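Local coordinates for protein LipS lipolytic enzyme (PDB 4FBL) that probably hydrolyses ester bonds of lipids as a thermostable lipase of the alpha/beta-hydrolase fold, at residues L162-P176 with P193-T205. Sequence-based numbering, arbitrary orientation.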
loop_
_atom_site.group_PDB
_atom_site.type_symbol
_atom_site.label_atom_id
_atom_site.label_comp_id
_atom_site.label_asym_id
_atom_site.label_seq_id
_atom_site.Cartn_x
_atom_site.Cartn_y
_atom_site.Cartn_z
ATOM N N LEU C 162 5.298 3.291 -11.858
ATOM C CA LEU C 162 5.797 2.403 -10.776
ATOM C C LEU C 162 4.701 1.379 -10.352
ATOM O O LEU C 162 4.955 0.186 -10.248
ATOM C CB LEU C 162 6.120 3.287 -9.551
ATOM C CG LEU C 162 6.890 2.615 -8.479
ATOM C CD1 LEU C 162 8.362 2.447 -8.840
ATOM C CD2 LEU C 162 6.615 3.500 -7.255
ATOM N N ALA C 163 3.499 1.913 -10.106
ATOM C CA ALA C 163 2.344 1.094 -9.635
ATOM C C ALA C 163 2.093 -0.041 -10.669
ATOM O O ALA C 163 1.758 -1.172 -10.298
ATOM C CB ALA C 163 1.151 2.018 -9.440
ATOM N N ALA C 164 2.338 0.224 -11.968
ATOM C CA ALA C 164 2.166 -0.833 -13.010
ATOM C C ALA C 164 3.229 -1.876 -13.044
ATOM O O ALA C 164 3.074 -2.900 -13.741
ATOM C CB ALA C 164 2.010 -0.213 -14.478
ATOM N N LEU C 165 4.314 -1.661 -12.273
ATOM C CA LEU C 165 5.304 -2.714 -12.060
ATOM C C LEU C 165 5.023 -3.565 -10.815
ATOM O O LEU C 165 5.581 -4.689 -10.671
ATOM C CB LEU C 165 6.712 -2.097 -11.977
ATOM C CG LEU C 165 7.112 -1.404 -13.321
ATOM C CD1 LEU C 165 8.180 -0.277 -13.106
ATOM C CD2 LEU C 165 7.508 -2.460 -14.357
ATOM N N ALA C 166 4.132 -3.099 -9.941
ATOM C CA ALA C 166 3.949 -3.834 -8.647
ATOM C C ALA C 166 3.498 -5.278 -8.798
ATOM O O ALA C 166 4.082 -6.224 -8.207
ATOM C CB ALA C 166 2.992 -3.023 -7.730
ATOM N N PHE C 167 2.427 -5.511 -9.578
ATOM C CA PHE C 167 1.952 -6.904 -9.753
ATOM C C PHE C 167 1.857 -7.375 -11.203
ATOM O O PHE C 167 0.926 -8.100 -11.558
ATOM C CB PHE C 167 0.558 -7.083 -9.114
ATOM C CG PHE C 167 0.572 -6.897 -7.623
ATOM C CD1 PHE C 167 1.069 -7.908 -6.814
ATOM C CD2 PHE C 167 0.166 -5.707 -7.059
ATOM C CE1 PHE C 167 1.116 -7.786 -5.466
ATOM C CE2 PHE C 167 0.222 -5.545 -5.651
ATOM C CZ PHE C 167 0.693 -6.583 -4.856
ATOM N N ASN C 168 2.818 -6.965 -12.008
ATOM C CA ASN C 168 2.805 -7.134 -13.436
ATOM C C ASN C 168 3.352 -8.490 -13.782
ATOM O O ASN C 168 4.547 -8.710 -13.624
ATOM C CB ASN C 168 3.705 -6.075 -14.052
ATOM C CG ASN C 168 3.612 -6.032 -15.578
ATOM O OD1 ASN C 168 3.404 -7.061 -16.227
ATOM N ND2 ASN C 168 3.843 -4.870 -16.145
ATOM N N PRO C 169 2.494 -9.391 -14.316
ATOM C CA PRO C 169 2.987 -10.725 -14.698
ATOM C C PRO C 169 3.956 -10.709 -15.891
ATOM O O PRO C 169 4.629 -11.703 -16.084
ATOM C CB PRO C 169 1.702 -11.477 -15.087
ATOM C CG PRO C 169 0.764 -10.398 -15.554
ATOM C CD PRO C 169 1.192 -9.077 -14.946
ATOM N N ASP C 170 4.034 -9.608 -16.653
ATOM C CA ASP C 170 4.968 -9.469 -17.814
ATOM C C ASP C 170 6.164 -8.529 -17.594
ATOM O O ASP C 170 6.793 -8.145 -18.557
ATOM C CB ASP C 170 4.234 -8.881 -19.053
ATOM C CG ASP C 170 2.890 -9.568 -19.327
ATOM O OD1 ASP C 170 2.899 -10.811 -19.462
ATOM O OD2 ASP C 170 1.829 -8.865 -19.382
ATOM N N ALA C 171 6.444 -8.092 -16.377
ATOM C CA ALA C 171 7.522 -7.103 -16.174
ATOM C C ALA C 171 8.895 -7.768 -16.280
ATOM O O ALA C 171 9.034 -8.933 -15.978
ATOM C CB ALA C 171 7.365 -6.425 -14.828
ATOM N N PRO C 172 9.920 -7.005 -16.696
ATOM C CA PRO C 172 11.330 -7.478 -16.629
ATOM C C PRO C 172 11.754 -7.777 -15.186
ATOM O O PRO C 172 11.129 -7.191 -14.239
ATOM C CB PRO C 172 12.127 -6.256 -17.090
ATOM C CG PRO C 172 11.233 -5.099 -16.966
ATOM C CD PRO C 172 9.811 -5.590 -17.130
ATOM N N ALA C 173 12.811 -8.575 -14.951
ATOM C CA ALA C 173 13.311 -8.651 -13.554
ATOM C C ALA C 173 13.870 -7.305 -12.993
ATOM O O ALA C 173 13.736 -7.029 -11.804
ATOM C CB ALA C 173 14.311 -9.760 -13.374
ATOM N N GLU C 174 14.496 -6.466 -13.822
ATOM C CA GLU C 174 15.171 -5.272 -13.308
ATOM C C GLU C 174 14.886 -4.111 -14.164
ATOM O O GLU C 174 14.600 -4.268 -15.323
ATOM C CB GLU C 174 16.698 -5.486 -13.237
ATOM C CG GLU C 174 17.072 -6.476 -12.202
ATOM C CD GLU C 174 18.536 -6.909 -12.277
ATOM O OE1 GLU C 174 19.208 -6.591 -13.270
ATOM O OE2 GLU C 174 19.019 -7.551 -11.328
ATOM N N LEU C 175 14.911 -2.948 -13.575
ATOM C CA LEU C 175 14.807 -1.691 -14.262
ATOM C C LEU C 175 16.119 -0.965 -13.908
ATOM O O LEU C 175 16.803 -1.414 -13.004
ATOM C CB LEU C 175 13.653 -0.884 -13.642
ATOM C CG LEU C 175 12.203 -0.626 -14.107
ATOM C CD1 LEU C 175 11.942 0.937 -14.353
ATOM C CD2 LEU C 175 11.762 -1.545 -15.264
ATOM N N PRO C 176 16.495 0.091 -14.675
ATOM C CA PRO C 176 17.340 1.226 -14.281
ATOM C C PRO C 176 17.142 1.775 -12.851
ATOM O O PRO C 176 15.993 1.868 -12.326
ATOM C CB PRO C 176 16.956 2.264 -15.316
ATOM C CG PRO C 176 16.907 1.318 -16.670
ATOM C CD PRO C 176 16.612 -0.111 -16.140
ATOM N N PRO C 193 22.538 -0.181 -8.925
ATOM C CA PRO C 193 22.511 0.430 -10.217
ATOM C C PRO C 193 21.185 0.110 -11.008
ATOM O O PRO C 193 20.897 0.754 -12.061
ATOM C CB PRO C 193 23.750 -0.188 -10.907
ATOM C CG PRO C 193 23.819 -1.580 -10.356
ATOM C CD PRO C 193 23.495 -1.307 -8.862
ATOM N N VAL C 194 20.404 -0.830 -10.450
ATOM C CA VAL C 194 19.120 -1.286 -11.022
ATOM C C VAL C 194 18.050 -1.333 -9.870
ATOM O O VAL C 194 18.397 -1.497 -8.646
ATOM C CB VAL C 194 19.250 -2.701 -11.700
ATOM C CG1 VAL C 194 20.306 -2.673 -12.835
ATOM C CG2 VAL C 194 19.638 -3.842 -10.696
ATOM N N THR C 195 16.782 -1.157 -10.255
ATOM C CA THR C 195 15.632 -1.477 -9.365
ATOM C C THR C 195 15.068 -2.894 -9.595
ATOM O O THR C 195 14.629 -3.211 -10.722
ATOM C CB THR C 195 14.569 -0.506 -9.671
ATOM O OG1 THR C 195 15.108 0.807 -9.467
ATOM C CG2 THR C 195 13.328 -0.765 -8.771
ATOM N N PRO C 196 15.162 -3.786 -8.589
ATOM C CA PRO C 196 14.588 -5.127 -8.714
ATOM C C PRO C 196 13.032 -5.033 -8.594
ATOM O O PRO C 196 12.455 -4.664 -7.545
ATOM C CB PRO C 196 15.102 -5.884 -7.485
ATOM C CG PRO C 196 15.955 -4.937 -6.776
ATOM C CD PRO C 196 15.723 -3.565 -7.240
ATOM N N VAL C 197 12.389 -5.304 -9.716
ATOM C CA VAL C 197 10.911 -5.192 -9.859
ATOM C C VAL C 197 10.064 -5.849 -8.760
ATOM O O VAL C 197 9.159 -5.192 -8.221
ATOM C CB VAL C 197 10.520 -5.608 -11.297
ATOM C CG1 VAL C 197 8.958 -5.769 -11.447
ATOM C CG2 VAL C 197 10.957 -4.542 -12.186
ATOM N N PRO C 198 10.388 -7.086 -8.368
ATOM C CA PRO C 198 9.491 -7.647 -7.357
ATOM C C PRO C 198 9.464 -6.900 -6.011
ATOM O O PRO C 198 8.590 -7.223 -5.224
ATOM C CB PRO C 198 10.043 -9.053 -7.108
ATOM C CG PRO C 198 10.746 -9.378 -8.418
ATOM C CD PRO C 198 11.370 -8.083 -8.814
ATOM N N ALA C 199 10.452 -6.026 -5.737
ATOM C CA ALA C 199 10.578 -5.453 -4.387
ATOM C C ALA C 199 9.676 -4.260 -4.435
ATOM O O ALA C 199 9.351 -3.748 -3.410
ATOM C CB ALA C 199 12.042 -5.053 -4.024
ATOM N N ILE C 200 9.293 -3.778 -5.634
ATOM C CA ILE C 200 8.465 -2.517 -5.734
ATOM C C ILE C 200 7.109 -2.496 -4.935
ATOM O O ILE C 200 6.713 -1.456 -4.341
ATOM C CB ILE C 200 8.164 -2.128 -7.237
ATOM C CG1 ILE C 200 9.534 -1.821 -7.993
ATOM C CG2 ILE C 200 7.075 -1.047 -7.321
ATOM C CD1 ILE C 200 9.415 -1.500 -9.527
ATOM N N LYS C 201 6.448 -3.640 -4.899
ATOM C CA LYS C 201 5.149 -3.723 -4.192
ATOM C C LYS C 201 5.319 -3.352 -2.651
ATOM O O LYS C 201 4.511 -2.596 -2.072
ATOM C CB LYS C 201 4.519 -5.106 -4.413
ATOM C CG LYS C 201 5.164 -6.236 -3.687
ATOM C CD LYS C 201 4.553 -7.633 -3.950
ATOM C CE LYS C 201 4.784 -8.108 -5.399
ATOM N NZ LYS C 201 6.197 -8.598 -5.673
ATOM N N HIS C 202 6.442 -3.787 -2.080
ATOM C CA HIS C 202 6.811 -3.473 -0.680
ATOM C C HIS C 202 7.120 -2.040 -0.415
ATOM O O HIS C 202 6.795 -1.546 0.686
ATOM C CB HIS C 202 7.973 -4.402 -0.354
ATOM C CG HIS C 202 7.529 -5.817 -0.469
ATOM N ND1 HIS C 202 8.049 -6.733 -1.379
ATOM C CD2 HIS C 202 6.573 -6.474 0.228
ATOM C CE1 HIS C 202 7.419 -7.891 -1.245
ATOM N NE2 HIS C 202 6.530 -7.765 -0.253
ATOM N N LEU C 203 7.746 -1.327 -1.361
ATOM C CA LEU C 203 7.886 0.091 -1.181
ATOM C C LEU C 203 6.556 0.770 -1.038
ATOM O O LEU C 203 6.354 1.682 -0.180
ATOM C CB LEU C 203 8.667 0.722 -2.341
ATOM C CG LEU C 203 8.748 2.254 -2.503
ATOM C CD1 LEU C 203 9.435 3.003 -1.402
ATOM C CD2 LEU C 203 9.424 2.722 -3.864
ATOM N N ILE C 204 5.614 0.428 -1.916
ATOM C CA ILE C 204 4.304 1.137 -1.937
ATOM C C ILE C 204 3.513 0.765 -0.627
ATOM O O ILE C 204 2.859 1.632 -0.040
ATOM C CB ILE C 204 3.468 0.687 -3.224
ATOM C CG1 ILE C 204 3.998 1.428 -4.482
ATOM C CG2 ILE C 204 2.023 1.094 -3.060
ATOM C CD1 ILE C 204 3.694 0.751 -5.847
ATOM N N THR C 205 3.639 -0.479 -0.188
ATOM C CA THR C 205 2.922 -0.979 0.999
ATOM C C THR C 205 3.351 -0.139 2.240
ATOM O O THR C 205 2.509 0.451 2.992
ATOM C CB THR C 205 3.212 -2.507 1.306
ATOM O OG1 THR C 205 2.699 -3.352 0.242
ATOM C CG2 THR C 205 2.518 -2.918 2.640
HETATM O O HOH W 1 6.552 -5.584 -7.055
HETATM O O HOH W 2 5.208 -8.951 -8.257
#
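Val197 packs between Leu165 and the loop residues Ala171 and Pro172, its two methyls parted between different neighbours. CG1, anti to the backbone N (chi1 170°), lies 3.8 Å from Ala171 CB and also meets the carbonyl of Leu165, whereas CG2 rests against Pro172 O. The Val197 amide is bound as well, its N donating to Ala173 O at 3.0 Å. From there strands 174-176 and 194-196 pair antiparallel: Leu175 N gives a fairly straight bond to Thr195 O, and Thr195 N returns one to Leu175 O from above the carbonyl plane. Beyond this pair, Thr195 OG1 donates a hydrogen bond to Pro176 O (3.2 Å), from above that carbonyl's plane. Along the ribbon, the extended Glu174 chain brings its carboxylate carbon CD to 3.6 Å from Val194 CG2, and both residues also touch Pro93 of helix 93-97.

On the helical side, Ile200 splits its branches: CD1 packs on Leu165 CB at 3.7 Å, while CG2 meets Leu162 CG. One turn on, Ile204 CD1 reaches Ala163 and Ala166. Lys201 folds back through bends at chi3 and chi4, crossing Phe167 at about a right angle with CE 3.7 Å from ring atom CE1. These bends bring NZ to Pro198 O, with which it hydrogen-bonds at 2.8 Å, in the carbonyl plane on a lone pair. Ala166 O takes two water hydrogen bonds that tie it to the other segment: one water is held firmly by NZ, the other by Lys201 N and Val197 O with only a weak link to NZ. Leu203 touches Phe60, a spermidine-pocket residue, and its side chain lies about 7 Å from the ligand.

Helices 162-166 and 200-205, crossing at -118°, and the two-stranded antiparallel ribbon thus form part of the insertion between core strands 147-151 and 221-226, consistent with the cap of alpha/beta-hydrolase lipases.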